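Local coordinates for uncharacterized protein (Trypanosoma congolense, PDB 4E40) that is a trypanosome cell-surface receptor for the haptoglobin-hemoglobin complex, probably serving the uptake of heme as a nutrient, at residues A[4-18]-A[180-192]. Residues are numbered along the deposited sequence; the frame is centred on the assembly and turned at random.
Sequences EIKVELEDSDDVAAA and DKLPGVKEDNAVK. Unlike the reference sequence in segment 4-18: Glu10 (reference Lys), Ser12 (reference Ala), Asp14 (reference Glu).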
ATOM      1  N   GLU A   4      -6.011  31.025 -18.314  1.00 36.18           N
ATOM      2  CA  GLU A   4      -7.340  30.932 -17.691  1.00 33.57           C
ATOM      3  C   GLU A   4      -8.319  30.083 -18.507  1.00 30.64           C
ATOM      4  O   GLU A   4      -8.184  29.948 -19.732  1.00 31.83           O
ATOM      5  CB  GLU A   4      -7.937  32.352 -17.473  1.00 36.05           C
ATOM      6  CG  GLU A   4      -7.128  33.245 -16.538  1.00 42.35           C
ATOM      7  CD  GLU A   4      -6.782  32.581 -15.203  1.00 46.49           C
ATOM      8  OE1 GLU A   4      -5.584  32.515 -14.875  1.00 48.75           O
ATOM      9  OE2 GLU A   4      -7.689  32.124 -14.464  1.00 47.43           O
ATOM     10  N   ILE A   5      -9.333  29.512 -17.832  1.00 26.93           N
ATOM     11  CA  ILE A   5     -10.435  28.867 -18.500  1.00 25.02           C
ATOM     12  C   ILE A   5     -11.129  29.959 -19.372  1.00 27.39           C
ATOM     13  O   ILE A   5     -11.373  31.095 -18.887  1.00 29.74           O
ATOM     14  CB  ILE A   5     -11.415  28.305 -17.438  1.00 22.87           C
ATOM     15  CG1 ILE A   5     -10.721  27.133 -16.696  1.00 23.53           C
ATOM     16  CG2 ILE A   5     -12.681  27.767 -18.094  1.00 23.30           C
ATOM     17  CD1 ILE A   5     -11.294  26.829 -15.297  1.00 22.31           C
ATOM     18  N   LYS A   6     -11.472  29.593 -20.609  1.00 27.56           N
ATOM     19  CA  LYS A   6     -12.024  30.589 -21.568  1.00 31.15           C
ATOM     20  C   LYS A   6     -13.519  30.502 -21.709  1.00 33.84           C
ATOM     21  O   LYS A   6     -14.170  31.494 -21.940  1.00 32.21           O
ATOM     22  CB  LYS A   6     -11.292  30.507 -22.913  1.00 35.35           C
ATOM     23  CG  LYS A   6      -9.884  31.110 -22.779  1.00 42.07           C
ATOM     24  CD  LYS A   6      -9.152  31.321 -24.099  1.00 47.84           C
ATOM     25  CE  LYS A   6      -7.756  31.901 -23.872  1.00 51.35           C
ATOM     26  NZ  LYS A   6      -6.802  30.906 -23.299  1.00 53.66           N
ATOM     27  N   VAL A   7     -14.075  29.314 -21.474  1.00 33.79           N
ATOM     28  CA  VAL A   7     -15.513  29.108 -21.505  1.00 35.14           C
ATOM     29  C   VAL A   7     -16.198  29.970 -20.410  1.00 36.35           C
ATOM     30  O   VAL A   7     -15.650  30.137 -19.332  1.00 36.39           O
ATOM     31  CB  VAL A   7     -15.819  27.586 -21.429  1.00 34.72           C
ATOM     32  CG1 VAL A   7     -14.674  26.829 -22.100  1.00 35.18           C
ATOM     33  CG2 VAL A   7     -15.924  27.069 -19.998  1.00 32.82           C
ATOM     34  N   GLU A   8     -17.311  30.617 -20.723  1.00 35.41           N
ATOM     35  CA  GLU A   8     -17.978  31.458 -19.716  1.00 35.59           C
ATOM     36  C   GLU A   8     -19.165  30.687 -19.114  1.00 31.60           C
ATOM     37  O   GLU A   8     -19.762  29.867 -19.809  1.00 35.80           O
ATOM     38  CB  GLU A   8     -18.479  32.739 -20.334  1.00 44.45           C
ATOM     39  CG  GLU A   8     -17.407  33.789 -20.470  1.00 48.91           C
ATOM     40  CD  GLU A   8     -18.027  35.154 -20.621  1.00 58.64           C
ATOM     41  OE1 GLU A   8     -18.837  35.354 -21.569  1.00 60.98           O
ATOM     42  OE2 GLU A   8     -17.712  36.017 -19.776  1.00 63.60           O
ATOM     43  N   LEU A   9     -19.443  30.858 -17.826  1.00 26.42           N
ATOM     44  CA  LEU A   9     -20.582  30.117 -17.226  1.00 24.08           C
ATOM     45  C   LEU A   9     -21.841  30.823 -17.756  1.00 24.69           C
ATOM     46  O   LEU A   9     -21.936  32.064 -17.714  1.00 26.23           O
ATOM     47  CB  LEU A   9     -20.477  30.129 -15.690  1.00 21.23           C
ATOM     48  CG  LEU A   9     -19.208  29.425 -15.121  1.00 20.68           C
ATOM     49  CD1 LEU A   9     -18.948  29.713 -13.657  1.00 22.70           C
ATOM     50  CD2 LEU A   9     -19.320  27.920 -15.334  1.00 21.19           C
ATOM     51  N   GLU A  10     -22.770  30.037 -18.280  1.00 24.32           N
ATOM     52  CA  GLU A  10     -23.827  30.575 -19.151  1.00 24.71           C
ATOM     53  C   GLU A  10     -25.135  30.795 -18.395  1.00 22.62           C
ATOM     54  O   GLU A  10     -26.022  31.518 -18.857  1.00 24.44           O
ATOM     55  CB  GLU A  10     -24.039  29.553 -20.275  1.00 29.32           C
ATOM     56  CG  GLU A  10     -24.909  29.973 -21.412  1.00 34.92           C
ATOM     57  CD  GLU A  10     -25.191  28.849 -22.432  1.00 37.98           C
ATOM     58  OE1 GLU A  10     -24.761  27.695 -22.249  1.00 41.49           O
ATOM     59  OE2 GLU A  10     -25.847  29.129 -23.455  1.00 39.35           O
ATOM     60  N   ASP A  11     -25.300  30.100 -17.268  1.00 20.11           N
ATOM     61  CA  ASP A  11     -26.583  30.144 -16.574  1.00 18.45           C
ATOM     62  C   ASP A  11     -26.407  29.754 -15.103  1.00 18.43           C
ATOM     63  O   ASP A  11     -25.307  29.383 -14.702  1.00 18.06           O
ATOM     64  CB  ASP A  11     -27.633  29.272 -17.259  1.00 19.17           C
ATOM     65  CG  ASP A  11     -27.147  27.858 -17.501  1.00 20.42           C
ATOM     66  OD1 ASP A  11     -27.372  27.356 -18.672  1.00 19.92           O
ATOM     67  OD2 ASP A  11     -26.735  27.220 -16.537  1.00 19.24           O
ATOM     68  N   SER A  12     -27.469  29.879 -14.326  1.00 19.24           N
ATOM     69  CA  SER A  12     -27.401  29.580 -12.872  1.00 18.84           C
ATOM     70  C   SER A  12     -26.935  28.172 -12.598  1.00 18.37           C
ATOM     71  O   SER A  12     -26.143  27.940 -11.668  1.00 19.36           O
ATOM     72  CB  SER A  12     -28.793  29.714 -12.228  1.00 19.75           C
ATOM     73  OG  SER A  12     -29.294  31.040 -12.473  1.00 24.75           O
ATOM     74  N   ASP A  13     -27.464  27.198 -13.349  1.00 17.73           N
ATOM     75  CA  ASP A  13     -27.047  25.790 -13.136  1.00 17.51           C
ATOM     76  C   ASP A  13     -25.549  25.577 -13.440  1.00 17.14           C
ATOM     77  O   ASP A  13     -24.900  24.804 -12.701  1.00 18.09           O
ATOM     78  CB  ASP A  13     -27.913  24.858 -13.985  1.00 18.55           C
ATOM     79  CG  ASP A  13     -29.273  24.667 -13.433  1.00 21.70           C
ATOM     80  OD1 ASP A  13     -29.521  24.820 -12.193  1.00 22.01           O
ATOM     81  OD2 ASP A  13     -30.179  24.228 -14.213  1.00 22.10           O
ATOM     82  N   ASP A  14     -24.977  26.251 -14.439  1.00 17.26           N
ATOM     83  CA  ASP A  14     -23.543  26.110 -14.696  1.00 17.51           C
ATOM     84  C   ASP A  14     -22.761  26.680 -13.524  1.00 17.61           C
ATOM     85  O   ASP A  14     -21.749  26.111 -13.119  1.00 17.47           O
ATOM     86  CB  ASP A  14     -23.045  26.817 -15.944  1.00 20.23           C
ATOM     87  CG  ASP A  14     -23.443  26.112 -17.248  1.00 23.65           C
ATOM     88  OD1 ASP A  14     -23.903  24.980 -17.247  1.00 25.01           O
ATOM     89  OD2 ASP A  14     -23.249  26.793 -18.273  1.00 29.32           O
ATOM     90  N   VAL A  15     -23.237  27.819 -12.986  1.00 17.91           N
ATOM     91  CA  VAL A  15     -22.529  28.405 -11.836  1.00 18.56           C
ATOM     92  C   VAL A  15     -22.574  27.449 -10.632  1.00 18.10           C
ATOM     93  O   VAL A  15     -21.525  27.222  -9.995  1.00 19.45           O
ATOM     94  CB  VAL A  15     -23.091  29.812 -11.454  1.00 18.94           C
ATOM     95  CG1 VAL A  15     -22.299  30.272 -10.225  1.00 19.40           C
ATOM     96  CG2 VAL A  15     -22.841  30.783 -12.592  1.00 19.30           C
ATOM     97  N   ALA A  16     -23.725  26.841 -10.340  1.00 18.11           N
ATOM     98  CA  ALA A  16     -23.822  25.916  -9.202  1.00 17.45           C
ATOM     99  C   ALA A  16     -22.932  24.728  -9.443  1.00 17.99           C
ATOM    100  O   ALA A  16     -22.262  24.234  -8.543  1.00 18.78           O
ATOM    101  CB  ALA A  16     -25.277  25.473  -9.012  1.00 18.61           C
ATOM    102  N   ALA A  17     -22.930  24.244 -10.683  1.00 16.55           N
ATOM    103  CA  ALA A  17     -22.039  23.132 -10.983  1.00 17.13           C
ATOM    104  C   ALA A  17     -20.547  23.493 -10.853  1.00 16.73           C
ATOM    105  O   ALA A  17     -19.750  22.650 -10.372  1.00 16.59           O
ATOM    106  CB  ALA A  17     -22.349  22.548 -12.397  1.00 18.18           C
ATOM    107  N   ALA A  18     -20.174  24.710 -11.240  1.00 16.60           N
ATOM    108  CA  ALA A  18     -18.758  25.140 -11.085  1.00 16.89           C
ATOM    109  C   ALA A  18     -18.422  25.331  -9.618  1.00 17.22           C
ATOM    110  O   ALA A  18     -17.308  24.986  -9.210  1.00 17.36           O
ATOM    111  CB  ALA A  18     -18.501  26.420 -11.884  1.00 17.27           C
ATOM    112  N   ASP A 180     -18.420  16.068 -15.279  1.00 16.82           N
ATOM    113  CA  ASP A 180     -19.341  15.720 -16.392  1.00 19.52           C
ATOM    114  C   ASP A 180     -20.534  16.640 -16.422  1.00 20.47           C
ATOM    115  O   ASP A 180     -21.148  16.789 -17.494  1.00 19.73           O
ATOM    116  CB  ASP A 180     -19.826  14.292 -16.243  1.00 19.82           C
ATOM    117  CG  ASP A 180     -18.759  13.285 -16.560  1.00 25.11           C
ATOM    118  OD1 ASP A 180     -17.621  13.650 -16.980  1.00 27.73           O
ATOM    119  OD2 ASP A 180     -19.025  12.080 -16.301  1.00 24.83           O
ATOM    120  N   LYS A 181     -20.862  17.340 -15.311  1.00 18.68           N
ATOM    121  CA  LYS A 181     -21.939  18.336 -15.352  1.00 21.89           C
ATOM    122  C   LYS A 181     -21.579  19.630 -16.094  1.00 23.07           C
ATOM    123  O   LYS A 181     -22.447  20.466 -16.417  1.00 23.74           O
ATOM    124  CB  LYS A 181     -22.375  18.680 -13.910  1.00 24.54           C
ATOM    125  CG  LYS A 181     -23.034  17.565 -13.154  1.00 28.33           C
ATOM    126  CD  LYS A 181     -23.984  18.159 -12.115  1.00 36.82           C
ATOM    127  CE  LYS A 181     -25.431  17.976 -12.565  1.00 42.16           C
ATOM    128  NZ  LYS A 181     -26.390  18.356 -11.475  1.00 48.57           N
ATOM    129  N   LEU A 182     -20.275  19.855 -16.291  1.00 21.59           N
ATOM    130  CA  LEU A 182     -19.767  21.048 -16.976  1.00 21.62           C
ATOM    131  C   LEU A 182     -18.836  20.634 -18.107  1.00 22.43           C
ATOM    132  O   LEU A 182     -17.623  20.878 -18.052  1.00 22.22           O
ATOM    133  CB  LEU A 182     -18.942  21.898 -16.017  1.00 25.87           C
ATOM    134  CG  LEU A 182     -19.618  22.790 -15.052  1.00 27.64           C
ATOM    135  CD1 LEU A 182     -18.558  23.340 -14.102  1.00 30.95           C
ATOM    136  CD2 LEU A 182     -20.345  23.900 -15.808  1.00 25.60           C
ATOM    137  N   PRO A 183     -19.412  20.080 -19.159  1.00 23.34           N
ATOM    138  CA  PRO A 183     -18.593  19.530 -20.234  1.00 24.93           C
ATOM    139  C   PRO A 183     -17.700  20.593 -20.893  1.00 24.88           C
ATOM    140  O   PRO A 183     -16.575  20.260 -21.301  1.00 23.19           O
ATOM    141  CB  PRO A 183     -19.637  18.925 -21.213  1.00 24.67           C
ATOM    142  CG  PRO A 183     -20.944  19.637 -20.877  1.00 26.37           C
ATOM    143  CD  PRO A 183     -20.859  19.885 -19.392  1.00 24.01           C
ATOM    144  N   GLY A 184     -18.135  21.861 -20.945  1.00 24.98           N
ATOM    145  CA  GLY A 184     -17.303  22.896 -21.549  1.00 24.88           C
ATOM    146  C   GLY A 184     -16.045  23.149 -20.739  1.00 23.15           C
ATOM    147  O   GLY A 184     -14.946  23.264 -21.293  1.00 24.34           O
ATOM    148  N   VAL A 185     -16.179  23.182 -19.416  1.00 22.03           N
ATOM    149  CA  VAL A 185     -15.013  23.357 -18.542  1.00 20.70           C
ATOM    150  C   VAL A 185     -14.117  22.123 -18.545  1.00 20.63           C
ATOM    151  O   VAL A 185     -12.887  22.223 -18.583  1.00 20.38           O
ATOM    152  CB  VAL A 185     -15.443  23.720 -17.067  1.00 20.51           C
ATOM    153  CG1 VAL A 185     -14.269  23.635 -16.075  1.00 20.64           C
ATOM    154  CG2 VAL A 185     -16.132  25.111 -17.007  1.00 22.43           C
ATOM    155  N   LYS A 186     -14.755  20.941 -18.524  1.00 20.58           N
ATOM    156  CA  LYS A 186     -14.009  19.669 -18.512  1.00 19.95           C
ATOM    157  C   LYS A 186     -13.044  19.608 -19.707  1.00 21.14           C
ATOM    158  O   LYS A 186     -11.916  19.093 -19.571  1.00 22.76           O
ATOM    159  CB  LYS A 186     -15.017  18.539 -18.615  1.00 20.79           C
ATOM    160  CG  LYS A 186     -14.361  17.155 -18.692  1.00 23.23           C
ATOM    161  CD  LYS A 186     -15.412  16.062 -18.642  1.00 23.70           C
ATOM    162  CE  LYS A 186     -14.740  14.742 -18.916  1.00 25.18           C
ATOM    163  NZ  LYS A 186     -15.784  13.697 -19.186  1.00 26.84           N
ATOM    164  N   GLU A 187     -13.498  20.125 -20.865  1.00 22.98           N
ATOM    165  CA  GLU A 187     -12.731  20.054 -22.111  1.00 25.75           C
ATOM    166  C   GLU A 187     -11.895  21.293 -22.409  1.00 26.16           C
ATOM    167  O   GLU A 187     -11.164  21.316 -23.399  1.00 28.85           O
ATOM    168  CB  GLU A 187     -13.686  19.803 -23.296  1.00 28.58           C
ATOM    169  CG  GLU A 187     -14.524  18.547 -23.205  1.00 32.23           C
ATOM    170  CD  GLU A 187     -13.672  17.313 -23.053  1.00 36.86           C
ATOM    171  OE1 GLU A 187     -14.062  16.376 -22.320  1.00 36.69           O
ATOM    172  OE2 GLU A 187     -12.603  17.279 -23.694  1.00 40.39           O
ATOM    173  N   ASP A 188     -11.963  22.327 -21.562  1.00 25.65           N
ATOM    174  CA  ASP A 188     -11.218  23.566 -21.822  1.00 24.68           C
ATOM    175  C   ASP A 188      -9.695  23.309 -21.734  1.00 25.92           C
ATOM    176  O   ASP A 188      -9.229  22.662 -20.803  1.00 24.43           O
ATOM    177  CB  ASP A 188     -11.642  24.627 -20.813  1.00 24.97           C
ATOM    178  CG  ASP A 188     -10.975  25.980 -21.060  1.00 28.85           C
ATOM    179  OD1 ASP A 188      -9.740  26.137 -20.806  1.00 28.64           O
ATOM    180  OD2 ASP A 188     -11.734  26.861 -21.506  1.00 26.51           O
ATOM    181  N   ASN A 189      -8.915  23.812 -22.687  1.00 27.68           N
ATOM    182  CA  ASN A 189      -7.492  23.534 -22.707  1.00 27.71           C
ATOM    183  C   ASN A 189      -6.677  23.980 -21.543  1.00 27.84           C
ATOM    184  O   ASN A 189      -5.630  23.396 -21.291  1.00 29.15           O
ATOM    185  CB  ASN A 189      -6.898  24.229 -23.937  1.00 35.64           C
ATOM    186  CG  ASN A 189      -7.136  23.461 -25.185  1.00 42.59           C
ATOM    187  OD1 ASN A 189      -7.814  22.435 -25.172  1.00 47.78           O
ATOM    188  ND2 ASN A 189      -6.550  23.931 -26.283  1.00 49.28           N
ATOM    189  N   ALA A 190      -7.156  24.945 -20.764  1.00 25.44           N
ATOM    190  CA  ALA A 190      -6.414  25.375 -19.597  1.00 25.15           C
ATOM    191  C   ALA A 190      -6.410  24.350 -18.499  1.00 24.26           C
ATOM    192  O   ALA A 190      -5.581  24.425 -17.608  1.00 26.88           O
ATOM    193  CB  ALA A 190      -7.002  26.684 -19.066  1.00 26.53           C
ATOM    194  N   VAL A 191      -7.335  23.406 -18.564  1.00 23.01           N
ATOM    195  CA  VAL A 191      -7.526  22.469 -17.438  1.00 22.10           C
ATOM    196  C   VAL A 191      -7.763  21.031 -17.852  1.00 22.77           C
ATOM    197  O   VAL A 191      -7.716  20.149 -16.990  1.00 21.24           O
ATOM    198  CB  VAL A 191      -8.691  22.925 -16.508  1.00 20.37           C
ATOM    199  CG1 VAL A 191      -8.258  24.105 -15.614  1.00 22.50           C
ATOM    200  CG2 VAL A 191      -9.940  23.282 -17.339  1.00 20.81           C
ATOM    201  N   LYS A 192      -8.039  20.765 -19.132  1.00 21.41           N
ATOM    202  CA  LYS A 192      -8.492  19.423 -19.505  1.00 21.14           C
ATOM    203  C   LYS A 192      -7.539  18.305 -19.082  1.00 22.64           C
ATOM    204  O   LYS A 192      -7.952  17.281 -18.497  1.00 21.19           O
ATOM    205  CB  LYS A 192      -8.750  19.334 -21.030  1.00 24.76           C
ATOM    206  CG  LYS A 192      -9.112  17.934 -21.532  1.00 26.08           C
ATOM    207  CD  LYS A 192      -9.363  18.028 -23.026  1.00 30.94           C
ATOM    208  CE  LYS A 192      -9.212  16.677 -23.704  1.00 36.92           C
ATOM    209  NZ  LYS A 192     -10.490  15.962 -23.850  1.00 42.29           N
TER
HETATM  210  O   HOH W   1      -8.417  28.233 -21.836  1.00 34.32           O
HETATM  211  O   HOH W   2     -23.974  22.607 -15.512  1.00 29.36           O
HETATM  212  O   HOH W   3     -22.686  23.097 -18.547  1.00 39.02           O
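The CA atoms of Ile5 and Val7, in the extended N-terminal arm, lie nearest those of Ala190 and Gly184, whereas those of Asp14 and Ala17, in the first turns of helix 12-26, face Leu182 and Lys181. Polar contact centres on Asp188. Its side chain has CG anti to the backbone N (chi1 -177°), and Asp188 OD2 accepts from Lys6 N at 2.9 Å, on the syn side but 32° out of the carboxylate plane, and more weakly from Val7 N. Asp188 OD1 turns back to Ala190 N at 2.8 Å, and a water bridges this oxygen to Glu4 O, so both oxygens are held and the carboxylate's rotation is probably fixed. Beside it, the side chains of Ile5 and Val191 cross at about a right angle, while Val7 CG2 packs on Val185 CG2 at 3.6 Å. At the other end Leu182 wedges against helix 12-26: Leu182 CG rests on Ala17 CB at 3.8 Å, CD1 on the Ala18 backbone, and CD2 beside Asp14 and Leu9. Leu21 packs on Leu182 and Val185; helix 82-147 covers Ile5, Leu9 and Val191. Asp188 OD1 closes an Asx turn between helices 183-187 and 192-246, while OD2 holds the N-terminal arm at one end of the receptor's elongated helical bundle.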